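Local coordinates for homoserine dehydrogenase (Thermoplasma acidophilum, PDB 3ING), which probably catalyses the NADP-dependent interconversion of aspartate semialdehyde and homoserine in the biosynthesis of threonine and methionine, at residues Asn117-Gly120 with Leu121-Trp125; Leu102-Met105 with Ala106-Gly110; Glu229-Leu232 with Asn233-Glu236; Val191-Asp194 with Ala195-Gly199; Thr144-Gly147 with Gly148-Leu151. All blocks are in the same frame, centred on the assembly; numbering follows the deposited sequence.

Contact 1 of 5, residues Asn117-Gly120 with Leu121-Trp125; sequences NKSG and LANKW. With NDP (NADPH dihydro-nicotinamide-adenine-dinucleotide phosphate), chain C.
With CG of N123 lying beside its own backbone N (chi1 -71°), ND2 reaches back one turn and hydrogen-bonds S119 O at 2.8 Å, the oxygen lying about 21° out of the N123 amide plane. ND2 meets that carbonyl off axis, and N123 N adds a weak second bond. N117 holds CG trans to its backbone N (chi1 172°), which brings OD1 to S119 N, met almost head-on at 2.8 Å, the capping bond of an Asx turn leading into helix 119-135. Backbone bonds then carry the helix on, A122 N to K118 O at 3.0 Å and K124 N to G120 O at 2.8 Å. A water spans the first turn, donating to N117 O and accepting from L121 N. S119 OG is held by S93 O. K118, just ahead of the helix, extends its chain to the cofactor, CE 3.4 Å from NADPH C6N, with NZ in a salt bridge to D213 and K217 NZ nearby. N117 OD1 thus accepts at the helix start while ND2 donates to T90 and E99; both ends of the amide are used and its flip is fixed, beside the nicotinamide ribose (N117 CA to O3D 3.4 Å).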
loop_
_atom_site.group_PDB
_atom_site.type_symbol
_atom_site.label_atom_id
_atom_site.label_comp_id
_atom_site.label_asym_id
_atom_site.label_seq_id
_atom_site.Cartn_x
_atom_site.Cartn_y
_atom_site.Cartn_z
ATOM N N ASN A 117 -2.280 1.855 20.061
ATOM C CA ASN A 117 -3.207 2.551 20.944
ATOM C C ASN A 117 -3.591 3.893 20.300
ATOM O O ASN A 117 -2.726 4.645 19.889
ATOM C CB ASN A 117 -2.547 2.678 22.329
ATOM C CG ASN A 117 -3.335 3.563 23.314
ATOM O OD1 ASN A 117 -3.927 4.525 22.913
ATOM N ND2 ASN A 117 -3.281 3.240 24.594
ATOM N N LYS A 118 -4.901 4.157 20.198
ATOM C CA LYS A 118 -5.448 5.321 19.504
ATOM C C LYS A 118 -5.673 6.531 20.382
ATOM O O LYS A 118 -5.889 7.634 19.863
ATOM C CB LYS A 118 -6.797 4.934 18.895
ATOM C CG LYS A 118 -6.635 3.711 18.017
ATOM C CD LYS A 118 -7.918 2.947 17.795
ATOM C CE LYS A 118 -7.586 1.472 17.477
ATOM N NZ LYS A 118 -8.811 0.631 17.365
ATOM N N SER A 119 -5.659 6.346 21.700
ATOM C CA SER A 119 -6.122 7.429 22.604
ATOM C C SER A 119 -5.151 8.601 22.741
ATOM O O SER A 119 -5.556 9.760 22.828
ATOM C CB SER A 119 -6.394 6.852 23.979
ATOM O OG SER A 119 -6.952 7.833 24.835
ATOM N N GLY A 120 -3.863 8.305 22.803
ATOM C CA GLY A 120 -2.860 9.373 22.872
ATOM C C GLY A 120 -2.965 10.282 21.674
ATOM O O GLY A 120 -3.135 11.454 21.816
ATOM N N LEU A 121 -2.924 9.707 20.469
ATOM C CA LEU A 121 -2.991 10.497 19.252
ATOM C C LEU A 121 -4.332 11.163 19.050
ATOM O O LEU A 121 -4.403 12.230 18.474
ATOM C CB LEU A 121 -2.665 9.608 18.041
ATOM C CG LEU A 121 -1.231 9.065 17.989
ATOM C CD1 LEU A 121 -1.057 8.045 16.869
ATOM C CD2 LEU A 121 -0.210 10.230 17.883
ATOM N N ALA A 122 -5.405 10.545 19.518
ATOM C CA ALA A 122 -6.746 11.129 19.336
ATOM C C ALA A 122 -7.030 12.334 20.262
ATOM O O ALA A 122 -7.831 13.199 19.927
ATOM C CB ALA A 122 -7.837 10.042 19.493
ATOM N N ASN A 123 -6.331 12.385 21.390
ATOM C CA ASN A 123 -6.523 13.395 22.407
ATOM C C ASN A 123 -5.401 14.412 22.523
ATOM O O ASN A 123 -5.642 15.572 22.877
ATOM C CB ASN A 123 -6.683 12.687 23.765
ATOM C CG ASN A 123 -8.005 11.943 23.886
ATOM O OD1 ASN A 123 -9.048 12.568 23.943
ATOM N ND2 ASN A 123 -7.959 10.624 23.977
ATOM N N LYS A 124 -4.176 13.985 22.241
ATOM C CA LYS A 124 -2.977 14.755 22.533
ATOM C C LYS A 124 -2.001 14.824 21.338
ATOM O O LYS A 124 -0.778 14.848 21.512
ATOM C CB LYS A 124 -2.267 14.137 23.749
ATOM C CG LYS A 124 -3.102 14.054 25.050
ATOM C CD LYS A 124 -2.608 14.897 26.186
ATOM C CE LYS A 124 -2.094 16.249 25.757
ATOM N NZ LYS A 124 -2.337 17.313 26.738
ATOM N N TRP A 125 -2.549 14.932 20.139
ATOM C CA TRP A 125 -1.751 14.962 18.907
ATOM C C TRP A 125 -0.716 16.059 18.985
ATOM O O TRP A 125 0.456 15.842 18.708
ATOM C CB TRP A 125 -2.661 15.238 17.711
ATOM C CG TRP A 125 -1.967 15.246 16.413
ATOM C CD1 TRP A 125 -1.265 16.281 15.852
ATOM C CD2 TRP A 125 -1.872 14.150 15.496
ATOM N NE1 TRP A 125 -0.761 15.889 14.642
ATOM C CE2 TRP A 125 -1.120 14.588 14.401
ATOM C CE3 TRP A 125 -2.353 12.832 15.504
ATOM C CZ2 TRP A 125 -0.816 13.761 13.326
ATOM C CZ3 TRP A 125 -2.061 12.008 14.430
ATOM C CH2 TRP A 125 -1.295 12.483 13.352
HETATM P PA NDP C . -5.937 -6.172 25.667
HETATM O O1A NDP C . -6.161 -7.550 25.190
HETATM O O2A NDP C . -6.840 -5.686 26.737
HETATM O O5B NDP C . -4.430 -6.007 26.209
HETATM C C5B NDP C . -3.913 -4.855 26.844
HETATM C C4B NDP C . -2.546 -5.152 27.440
HETATM O O4B NDP C . -2.050 -4.055 28.163
HETATM C C3B NDP C . -2.604 -6.281 28.477
HETATM O O3B NDP C . -1.350 -6.937 28.584
HETATM C C2B NDP C . -2.905 -5.551 29.742
HETATM O O2B NDP C . -2.528 -6.230 30.907
HETATM C C1B NDP C . -2.005 -4.359 29.555
HETATM N N9A NDP C . -2.388 -3.170 30.306
HETATM C C8A NDP C . -3.616 -2.713 30.697
HETATM N N7A NDP C . -3.430 -1.507 31.321
HETATM C C5A NDP C . -2.119 -1.223 31.313
HETATM C C6A NDP C . -1.436 -0.143 31.832
HETATM N N6A NDP C . -2.087 0.966 32.174
HETATM N N1A NDP C . -0.100 -0.152 31.645
HETATM C C2A NDP C . 0.580 -1.186 31.033
HETATM N N3A NDP C . -0.088 -2.273 30.502
HETATM C C4A NDP C . -1.443 -2.245 30.667
HETATM O O3 NDP C . -5.994 -5.152 24.426
HETATM P PN NDP C . -5.725 -5.510 22.882
HETATM O O1N NDP C . -6.955 -6.130 22.303
HETATM O O2N NDP C . -4.419 -6.237 22.825
HETATM O O5D NDP C . -5.572 -4.047 22.195
HETATM C C5D NDP C . -4.384 -3.337 22.546
HETATM C C4D NDP C . -4.394 -1.979 21.851
HETATM O O4D NDP C . -4.431 -2.211 20.461
HETATM C C3D NDP C . -5.605 -1.140 22.158
HETATM O O3D NDP C . -5.286 0.232 22.418
HETATM C C2D NDP C . -6.491 -1.302 20.938
HETATM O O2D NDP C . -7.337 -0.205 20.724
HETATM C C1D NDP C . -5.460 -1.453 19.844
HETATM N N1N NDP C . -5.966 -2.100 18.646
HETATM C C2N NDP C . -6.521 -3.349 18.738
HETATM C C3N NDP C . -7.183 -3.944 17.673
HETATM C C7N NDP C . -7.628 -5.351 17.802
HETATM O O7N NDP C . -7.560 -6.114 16.658
HETATM N N7N NDP C . -7.952 -5.890 18.970
HETATM C C4N NDP C . -7.027 -3.401 16.257
HETATM C C5N NDP C . -6.369 -2.049 16.266
HETATM C C6N NDP C . -5.860 -1.475 17.428
HETATM P P2B NDP C . -2.996 -7.725 31.250
HETATM O O1X NDP C . -2.506 -7.832 32.668
HETATM O O2X NDP C . -2.480 -8.768 30.214
HETATM O O3X NDP C . -4.488 -7.659 31.174
HETATM O O HOH W 1 -1.904 6.860 21.035
#

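Contact 2 of 5, residues Leu102-Met105 with Ala106-Gly110; sequences LYRM and AFESG
Residues L102 to E108 form the last turns of helix 97-108, with straight i to i+4 bonds such as F107 N to Y103 O at 2.8 Å, in the beta-alpha-beta unit between strands 85-88 and 112-115. A Schellman motif ends it: G110, with positive phi, gives its N to F107 O, and M111 N bonds A106 O. The F107 ring folds back over the preceding turn, with Y103 O above one face near the rim and Y103 CB 4.0 Å from CE2. Beyond it lie V113 and A132, while Y103 OH bonds D88 and T115. Shortening F107 to an alanine would probably uncover Y103 CB and open a gap against V113 and A132. Outside, the extended R104 chain crosses E108, forming a salt bridge from NE to OE2 at 2.9 Å. NE comes from above the carboxylate plane, and the flat groups stand 75° apart. A water accepts from R104 NH2 at 3.0 Å and donates to E108 OE1 at 2.9 Å.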
loop_
_atom_site.group_PDB
_atom_site.type_symbol
_atom_site.label_atom_id
_atom_site.label_comp_id
_atom_site.label_asym_id
_atom_site.label_seq_id
_atom_site.Cartn_x
_atom_site.Cartn_y
_atom_site.Cartn_z
ATOM N N LEU A 102 3.952 8.483 28.242
ATOM C CA LEU A 102 4.763 7.383 27.818
ATOM C C LEU A 102 5.625 7.734 26.614
ATOM O O LEU A 102 6.811 7.471 26.641
ATOM C CB LEU A 102 3.880 6.176 27.528
ATOM C CG LEU A 102 4.517 4.871 27.114
ATOM C CD1 LEU A 102 5.348 4.298 28.241
ATOM C CD2 LEU A 102 3.382 3.924 26.675
ATOM N N TYR A 103 5.033 8.319 25.583
ATOM C CA TYR A 103 5.736 8.639 24.353
ATOM C C TYR A 103 6.781 9.707 24.621
ATOM O O TYR A 103 7.909 9.602 24.160
ATOM C CB TYR A 103 4.774 9.087 23.241
ATOM C CG TYR A 103 3.611 8.114 22.979
ATOM C CD1 TYR A 103 3.652 6.799 23.391
ATOM C CD2 TYR A 103 2.446 8.547 22.347
ATOM C CE1 TYR A 103 2.550 5.962 23.178
ATOM C CE2 TYR A 103 1.365 7.725 22.157
ATOM C CZ TYR A 103 1.423 6.434 22.578
ATOM O OH TYR A 103 0.309 5.642 22.388
ATOM N N ARG A 104 6.429 10.689 25.456
ATOM C CA ARG A 104 7.374 11.739 25.820
ATOM C C ARG A 104 8.586 11.117 26.528
ATOM O O ARG A 104 9.737 11.385 26.165
ATOM C CB ARG A 104 6.707 12.775 26.718
ATOM C CG ARG A 104 7.728 13.815 27.200
ATOM C CD ARG A 104 7.068 14.990 27.798
ATOM N NE ARG A 104 8.012 15.826 28.539
ATOM C CZ ARG A 104 7.689 16.966 29.133
ATOM N NH1 ARG A 104 6.449 17.414 29.112
ATOM N NH2 ARG A 104 8.619 17.659 29.772
HETATM N N MSE A 105 8.329 10.258 27.507
HETATM C CA MSE A 105 9.419 9.563 28.184
HETATM C C MSE A 105 10.294 8.797 27.190
HETATM O O MSE A 105 11.548 8.872 27.243
HETATM C CB MSE A 105 8.878 8.567 29.200
HETATM C CG MSE A 105 9.981 7.755 29.897
HETATM SE SE MSE A 105 9.211 6.497 31.180
HETATM C CE MSE A 105 8.274 7.786 32.220
ATOM N N ALA A 106 9.647 8.058 26.288
ATOM C CA ALA A 106 10.363 7.319 25.247
ATOM C C ALA A 106 11.238 8.241 24.402
ATOM O O ALA A 106 12.430 7.979 24.232
ATOM C CB ALA A 106 9.396 6.548 24.360
ATOM N N PHE A 107 10.643 9.312 23.870
ATOM C CA PHE A 107 11.351 10.241 23.000
ATOM C C PHE A 107 12.543 10.848 23.681
ATOM O O PHE A 107 13.601 11.016 23.062
ATOM C CB PHE A 107 10.467 11.405 22.538
ATOM C CG PHE A 107 9.295 11.021 21.709
ATOM C CD1 PHE A 107 9.358 9.995 20.767
ATOM C CD2 PHE A 107 8.142 11.759 21.799
ATOM C CE1 PHE A 107 8.269 9.679 20.000
ATOM C CE2 PHE A 107 7.054 11.479 21.035
ATOM C CZ PHE A 107 7.100 10.429 20.123
ATOM N N GLU A 108 12.358 11.244 24.943
ATOM C CA GLU A 108 13.419 11.867 25.695
ATOM C C GLU A 108 14.498 10.863 26.021
ATOM O O GLU A 108 15.611 11.250 26.297
ATOM C CB GLU A 108 12.895 12.490 27.003
ATOM C CG GLU A 108 11.947 13.661 26.739
ATOM C CD GLU A 108 11.367 14.309 27.989
ATOM O OE1 GLU A 108 11.449 13.721 29.085
ATOM O OE2 GLU A 108 10.787 15.401 27.831
ATOM N N SER A 109 14.158 9.576 26.025
ATOM C CA SER A 109 15.121 8.534 26.295
ATOM C C SER A 109 15.831 8.070 25.034
ATOM O O SER A 109 16.493 7.050 25.074
ATOM C CB SER A 109 14.420 7.318 26.883
ATOM O OG SER A 109 13.897 7.585 28.169
ATOM N N GLY A 110 15.636 8.748 23.911
ATOM C CA GLY A 110 16.329 8.367 22.679
ATOM C C GLY A 110 15.628 7.319 21.831
ATOM O O GLY A 110 16.246 6.697 20.951
HETATM O O HOH W 2 10.841 15.951 30.843
#

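Contact 3 of 5, residues Glu229-Leu232 with Asn233-Glu236; sequences EYTL and NDVE
D234 OD2 takes the backbone N-H of T231 at 3.0 Å in a nearly straight bond (168°). The amide arrives on the anti side of the carboxylate, slightly out of its plane. In return D234 N bonds T231 O, also at 3.0 Å, but from above the carbonyl plane, so both polar atoms of the T231 backbone are held by one residue. The T231 hydroxyl sits between its own backbone N and carbonyl carbon (chi1 70°), where OG1 accepts from N233 N at 3.1 Å. Alongside, D234 CB leans obliquely on the Y230 ring, 3.6 Å from CG. At the far end of the turn a water donates to both L232 O and V235 O, bridging them, while the direct bond from V235 N to L232 O is long and weak. Farther out, Y230 is fixed at both ends, its N by N223 OD1 of helix 212-226 and its OH by P262 O. L232 packs on A215 of that helix and on N123 of helix 119-135. E236 pairs through its backbone with A264 and S266 of strand 261-270. The whole is an ST turn, T231 OG1 to N233 N, joined by the D234 OD2 bond to T231 N, at the start of a short 3-10 turn in the connection from helix 212-226 to strand 249-258.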
loop_
_atom_site.group_PDB
_atom_site.type_symbol
_atom_site.label_atom_id
_atom_site.label_comp_id
_atom_site.label_asym_id
_atom_site.label_seq_id
_atom_site.Cartn_x
_atom_site.Cartn_y
_atom_site.Cartn_z
ATOM N N GLU A 229 -4.575 19.509 13.876
ATOM C CA GLU A 229 -4.285 18.992 15.200
ATOM C C GLU A 229 -5.598 18.911 15.973
ATOM O O GLU A 229 -5.694 19.385 17.097
ATOM C CB GLU A 229 -3.227 19.858 15.900
ATOM C CG GLU A 229 -1.913 19.773 15.181
ATOM C CD GLU A 229 -0.781 20.307 16.018
ATOM O OE1 GLU A 229 -1.036 21.305 16.707
ATOM O OE2 GLU A 229 0.339 19.728 15.990
ATOM N N TYR A 230 -6.609 18.292 15.343
ATOM C CA TYR A 230 -7.893 18.140 15.953
ATOM C C TYR A 230 -7.792 17.143 17.127
ATOM O O TYR A 230 -6.822 16.383 17.234
ATOM C CB TYR A 230 -8.904 17.607 14.942
ATOM C CG TYR A 230 -9.413 18.576 13.879
ATOM C CD1 TYR A 230 -8.903 19.846 13.723
ATOM C CD2 TYR A 230 -10.378 18.153 12.966
ATOM C CE1 TYR A 230 -9.358 20.679 12.689
ATOM C CE2 TYR A 230 -10.835 18.976 11.958
ATOM C CZ TYR A 230 -10.329 20.230 11.814
ATOM O OH TYR A 230 -10.830 21.010 10.769
ATOM N N THR A 231 -8.774 17.240 18.025
ATOM C CA THR A 231 -8.994 16.283 19.094
ATOM C C THR A 231 -10.411 15.700 18.894
ATOM O O THR A 231 -11.120 16.045 17.940
ATOM C CB THR A 231 -8.961 16.978 20.478
ATOM O OG1 THR A 231 -10.122 17.810 20.621
ATOM C CG2 THR A 231 -7.669 17.836 20.672
ATOM N N LEU A 232 -10.858 14.874 19.831
ATOM C CA LEU A 232 -12.210 14.315 19.784
ATOM C C LEU A 232 -13.284 15.378 19.798
ATOM O O LEU A 232 -14.374 15.149 19.284
ATOM C CB LEU A 232 -12.409 13.348 20.965
ATOM C CG LEU A 232 -11.582 12.049 20.892
ATOM C CD1 LEU A 232 -11.600 11.221 22.222
ATOM C CD2 LEU A 232 -12.051 11.165 19.709
ATOM N N ASN A 233 -12.975 16.549 20.371
ATOM C CA ASN A 233 -13.903 17.662 20.428
ATOM C C ASN A 233 -14.222 18.226 19.051
ATOM O O ASN A 233 -15.191 18.949 18.890
ATOM C CB ASN A 233 -13.308 18.786 21.307
ATOM C CG ASN A 233 -13.021 18.335 22.760
ATOM O OD1 ASN A 233 -13.799 17.563 23.328
ATOM N ND2 ASN A 233 -11.898 18.808 23.353
ATOM N N ASP A 234 -13.457 17.849 18.037
ATOM C CA ASP A 234 -13.564 18.453 16.709
ATOM C C ASP A 234 -14.143 17.561 15.651
ATOM O O ASP A 234 -14.161 17.947 14.483
ATOM C CB ASP A 234 -12.156 18.842 16.233
ATOM C CG ASP A 234 -11.511 19.906 17.118
ATOM O OD1 ASP A 234 -12.175 20.948 17.370
ATOM O OD2 ASP A 234 -10.357 19.702 17.556
ATOM N N VAL A 235 -14.574 16.359 16.033
ATOM C CA VAL A 235 -15.080 15.389 15.073
ATOM C C VAL A 235 -16.487 15.008 15.458
ATOM O O VAL A 235 -16.880 15.218 16.585
ATOM C CB VAL A 235 -14.186 14.158 15.002
ATOM C CG1 VAL A 235 -12.705 14.577 14.809
ATOM C CG2 VAL A 235 -14.341 13.279 16.253
ATOM N N GLU A 236 -17.253 14.472 14.505
ATOM C CA GLU A 236 -18.650 14.048 14.746
ATOM C C GLU A 236 -18.687 12.511 14.699
ATOM O O GLU A 236 -17.994 11.884 13.860
ATOM C CB GLU A 236 -19.575 14.643 13.688
HETATM O O HOH W 3 -17.151 15.360 19.297
#

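Contact 4 of 5, residues Val191-Asp194 with Ala195-Gly199; sequences VVDD and AIKKG
Regular i to i+4 bonds carry the final turns of helix 188-198, from A195 N to V191 O at 2.8 Å through to K198 N to D194 O at 2.9 Å, until G199 breaks the spiral with a positive phi of 93°. Along the outer surface D193 and K197 lie one turn apart. D193 holds its carboxylate carbon trans to its backbone N (chi1 178°), and the extended K197 chain runs back to meet it, K197 CG 3.4 Å from D193 O. The salt bridge between D193 OD2 and K197 NZ is long at 3.4 Å, its hydrogen bond weak, and K197 CE lies 3.5 Å from D193 OD1. Trading D193 for an alanine would probably leave the K197 ammonium without its charge mate and free to swing. On a neighbouring strip V192 CG1 touches I196 CD1 at 3.9 Å. D194 OD2 pairs with R186, and K198 NZ with D283 while the same lysine makes a cation-pi contact with Y177. At the end G199 O accepts from N14 ND2 and from N7N of the NADPH carboxamide. G199 N bonds A195 O at 2.9 Å and, weakly, I196 O; with I200 N to A195 O the helix finishes in a Schellman motif that delivers a backbone carbonyl to the nicotinamide end of the cofactor site.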
loop_
_atom_site.group_PDB
_atom_site.type_symbol
_atom_site.label_atom_id
_atom_site.label_comp_id
_atom_site.label_asym_id
_atom_site.label_seq_id
_atom_site.Cartn_x
_atom_site.Cartn_y
_atom_site.Cartn_z
ATOM N N VAL A 191 -23.423 -11.212 19.756
ATOM C CA VAL A 191 -22.486 -10.600 18.860
ATOM C C VAL A 191 -21.258 -10.145 19.647
ATOM O O VAL A 191 -20.118 -10.443 19.259
ATOM C CB VAL A 191 -23.081 -9.387 18.093
ATOM C CG1 VAL A 191 -22.041 -8.873 17.036
ATOM C CG2 VAL A 191 -24.424 -9.744 17.425
ATOM N N VAL A 192 -21.479 -9.456 20.767
ATOM C CA VAL A 192 -20.335 -9.024 21.607
ATOM C C VAL A 192 -19.467 -10.241 22.001
ATOM O O VAL A 192 -18.222 -10.170 21.984
ATOM C CB VAL A 192 -20.791 -8.246 22.884
ATOM C CG1 VAL A 192 -19.671 -8.151 23.913
ATOM C CG2 VAL A 192 -21.346 -6.831 22.485
ATOM N N ASP A 193 -20.120 -11.369 22.297
ATOM C CA ASP A 193 -19.411 -12.612 22.665
ATOM C C ASP A 193 -18.521 -13.031 21.480
ATOM O O ASP A 193 -17.340 -13.314 21.656
ATOM C CB ASP A 193 -20.438 -13.684 23.014
ATOM C CG ASP A 193 -19.819 -15.061 23.362
ATOM O OD1 ASP A 193 -18.780 -15.132 24.000
ATOM O OD2 ASP A 193 -20.434 -16.086 23.031
ATOM N N ASP A 194 -19.074 -13.029 20.270
ATOM C CA ASP A 194 -18.283 -13.343 19.102
ATOM C C ASP A 194 -17.147 -12.358 18.871
ATOM O O ASP A 194 -16.073 -12.778 18.486
ATOM C CB ASP A 194 -19.124 -13.389 17.841
ATOM C CG ASP A 194 -19.987 -14.631 17.762
ATOM O OD1 ASP A 194 -19.633 -15.634 18.406
ATOM O OD2 ASP A 194 -21.007 -14.574 17.059
ATOM N N ALA A 195 -17.394 -11.058 19.039
ATOM C CA ALA A 195 -16.315 -10.062 18.865
ATOM C C ALA A 195 -15.136 -10.283 19.841
ATOM O O ALA A 195 -13.972 -10.139 19.478
ATOM C CB ALA A 195 -16.866 -8.630 18.993
ATOM N N ILE A 196 -15.460 -10.625 21.090
ATOM C CA ILE A 196 -14.466 -10.931 22.106
ATOM C C ILE A 196 -13.710 -12.192 21.713
ATOM O O ILE A 196 -12.500 -12.231 21.817
ATOM C CB ILE A 196 -15.112 -11.051 23.526
ATOM C CG1 ILE A 196 -15.654 -9.678 23.967
ATOM C CG2 ILE A 196 -14.129 -11.589 24.521
ATOM C CD1 ILE A 196 -16.404 -9.687 25.261
ATOM N N LYS A 197 -14.425 -13.214 21.257
ATOM C CA LYS A 197 -13.795 -14.443 20.774
ATOM C C LYS A 197 -12.849 -14.175 19.615
ATOM O O LYS A 197 -11.755 -14.707 19.603
ATOM C CB LYS A 197 -14.855 -15.466 20.371
ATOM C CG LYS A 197 -15.480 -16.160 21.555
ATOM C CD LYS A 197 -16.697 -17.016 21.153
ATOM C CE LYS A 197 -17.199 -17.821 22.364
ATOM N NZ LYS A 197 -18.441 -18.616 22.084
ATOM N N LYS A 198 -13.244 -13.337 18.662
ATOM C CA LYS A 198 -12.357 -12.939 17.590
ATOM C C LYS A 198 -11.174 -12.094 18.063
ATOM O O LYS A 198 -10.105 -12.088 17.436
ATOM C CB LYS A 198 -13.119 -12.125 16.535
ATOM C CG LYS A 198 -14.129 -12.892 15.725
ATOM C CD LYS A 198 -14.326 -12.297 14.291
ATOM C CE LYS A 198 -14.585 -10.787 14.261
ATOM N NZ LYS A 198 -15.048 -10.284 12.878
ATOM N N GLY A 199 -11.364 -11.376 19.159
ATOM C CA GLY A 199 -10.309 -10.555 19.728
ATOM C C GLY A 199 -10.319 -9.124 19.258
ATOM O O GLY A 199 -9.338 -8.423 19.496
#

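Contact 5 of 5, residues Thr144-Gly147 with Gly148-Leu151; sequences TVAG and GVPL. With NA (sodium ion), chain B.
A buried sodium site gathers the carbonyls of V145, A146 and V149, so that the chain wraps round the ion by its backbone. V145 O binds sodium at 2.5 Å and V149 O at 2.6 Å, while A146 O stands farther off at 2.9 Å. E142 completes the shell with its carbonyl O and with OE2, and OE2 also accepts from L151 N. A146 O does double duty, since V149 N bonds it at 2.9 Å from a position tilted 33° off the carbonyl plane. That bond closes a beta turn, A146 to V149, in the loop between strand 139-140 and helix 152-157. A146 enters the turn with positive phi, and G147 at its second position touches the bound NADPH. From beyond the loop, D304 OD2 holds G148 N and the predicted proton donor K217 donates to T144 O. L151 holds CG trans to its backbone N (chi1 -162°), which sends CD1 back to V145 CG1 at 3.5 Å. L151 CB lies 3.9 Å from the sodium. A146 CB meets V149 CB at 4.0 Å. L151 is the N-cap position of helix 152-157, and P150 just before it packs on S158 of the second subunit.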
loop_
_atom_site.group_PDB
_atom_site.type_symbol
_atom_site.label_atom_id
_atom_site.label_comp_id
_atom_site.label_asym_id
_atom_site.label_seq_id
_atom_site.Cartn_x
_atom_site.Cartn_y
_atom_site.Cartn_z
ATOM N N THR A 144 -3.383 1.828 14.503
ATOM C CA THR A 144 -4.400 2.653 15.137
ATOM C C THR A 144 -5.641 2.889 14.263
ATOM O O THR A 144 -6.650 3.228 14.809
ATOM C CB THR A 144 -3.861 4.035 15.546
ATOM O OG1 THR A 144 -3.518 4.780 14.348
ATOM C CG2 THR A 144 -2.654 3.874 16.501
ATOM N N VAL A 145 -5.573 2.691 12.941
ATOM C CA VAL A 145 -6.788 2.808 12.096
ATOM C C VAL A 145 -6.877 1.582 11.185
ATOM O O VAL A 145 -5.958 1.327 10.397
ATOM C CB VAL A 145 -6.795 4.062 11.228
ATOM C CG1 VAL A 145 -8.153 4.156 10.364
ATOM C CG2 VAL A 145 -6.579 5.315 12.064
ATOM N N ALA A 146 -7.952 0.817 11.313
ATOM C CA ALA A 146 -8.137 -0.394 10.502
ATOM C C ALA A 146 -6.988 -1.349 10.750
ATOM O O ALA A 146 -6.173 -1.630 9.871
ATOM C CB ALA A 146 -8.272 -0.091 8.972
ATOM N N GLY A 147 -6.907 -1.810 11.970
ATOM C CA GLY A 147 -5.907 -2.790 12.402
ATOM C C GLY A 147 -4.934 -3.298 11.361
ATOM O O GLY A 147 -3.872 -2.738 11.151
ATOM N N GLY A 148 -5.322 -4.349 10.673
ATOM C CA GLY A 148 -4.430 -5.017 9.760
ATOM C C GLY A 148 -4.488 -4.577 8.314
ATOM O O GLY A 148 -3.770 -5.118 7.480
ATOM N N VAL A 149 -5.299 -3.593 7.978
ATOM C CA VAL A 149 -5.340 -3.139 6.590
ATOM C C VAL A 149 -4.266 -2.074 6.392
ATOM O O VAL A 149 -4.247 -1.117 7.124
ATOM C CB VAL A 149 -6.705 -2.532 6.206
ATOM C CG1 VAL A 149 -6.672 -2.127 4.735
ATOM C CG2 VAL A 149 -7.837 -3.535 6.462
ATOM N N PRO A 150 -3.368 -2.247 5.420
ATOM C CA PRO A 150 -2.390 -1.186 5.163
ATOM C C PRO A 150 -3.044 0.134 4.780
ATOM O O PRO A 150 -3.851 0.205 3.846
ATOM C CB PRO A 150 -1.566 -1.731 3.987
ATOM C CG PRO A 150 -1.771 -3.210 4.044
ATOM C CD PRO A 150 -3.171 -3.407 4.543
ATOM N N LEU A 151 -2.685 1.192 5.510
ATOM C CA LEU A 151 -3.318 2.469 5.364
ATOM C C LEU A 151 -2.230 3.538 5.423
ATOM O O LEU A 151 -1.939 4.184 4.411
ATOM C CB LEU A 151 -4.385 2.626 6.482
ATOM C CG LEU A 151 -5.461 3.698 6.280
ATOM C CD1 LEU A 151 -6.667 3.513 7.230
ATOM C CD2 LEU A 151 -4.900 5.072 6.400
HETATM NA NA NA B . -3.967 0.109 9.394
#

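How the contacts relate
Each contact closes one or two local turns, and the five follow one another along the chain without nesting or crossing. Contact 2 ends helix 97-108 and contact 1 starts helix 119-135, both in the Rossmann-type part; they meet where Y103 OH nears N117 O. Next comes contact 5, the sodium loop, which packs T144 against N117 and K118. Contact 4 ends helix 188-198 on the nicotinamide side, its centre about 34 Å from that of contact 2 and across the centre of the chain. Contact 3, last, returns to helix 119-135, with E229 on W125. Contact 1 therefore touches contacts 2, 3 and 5, whereas contact 4 touches none of them.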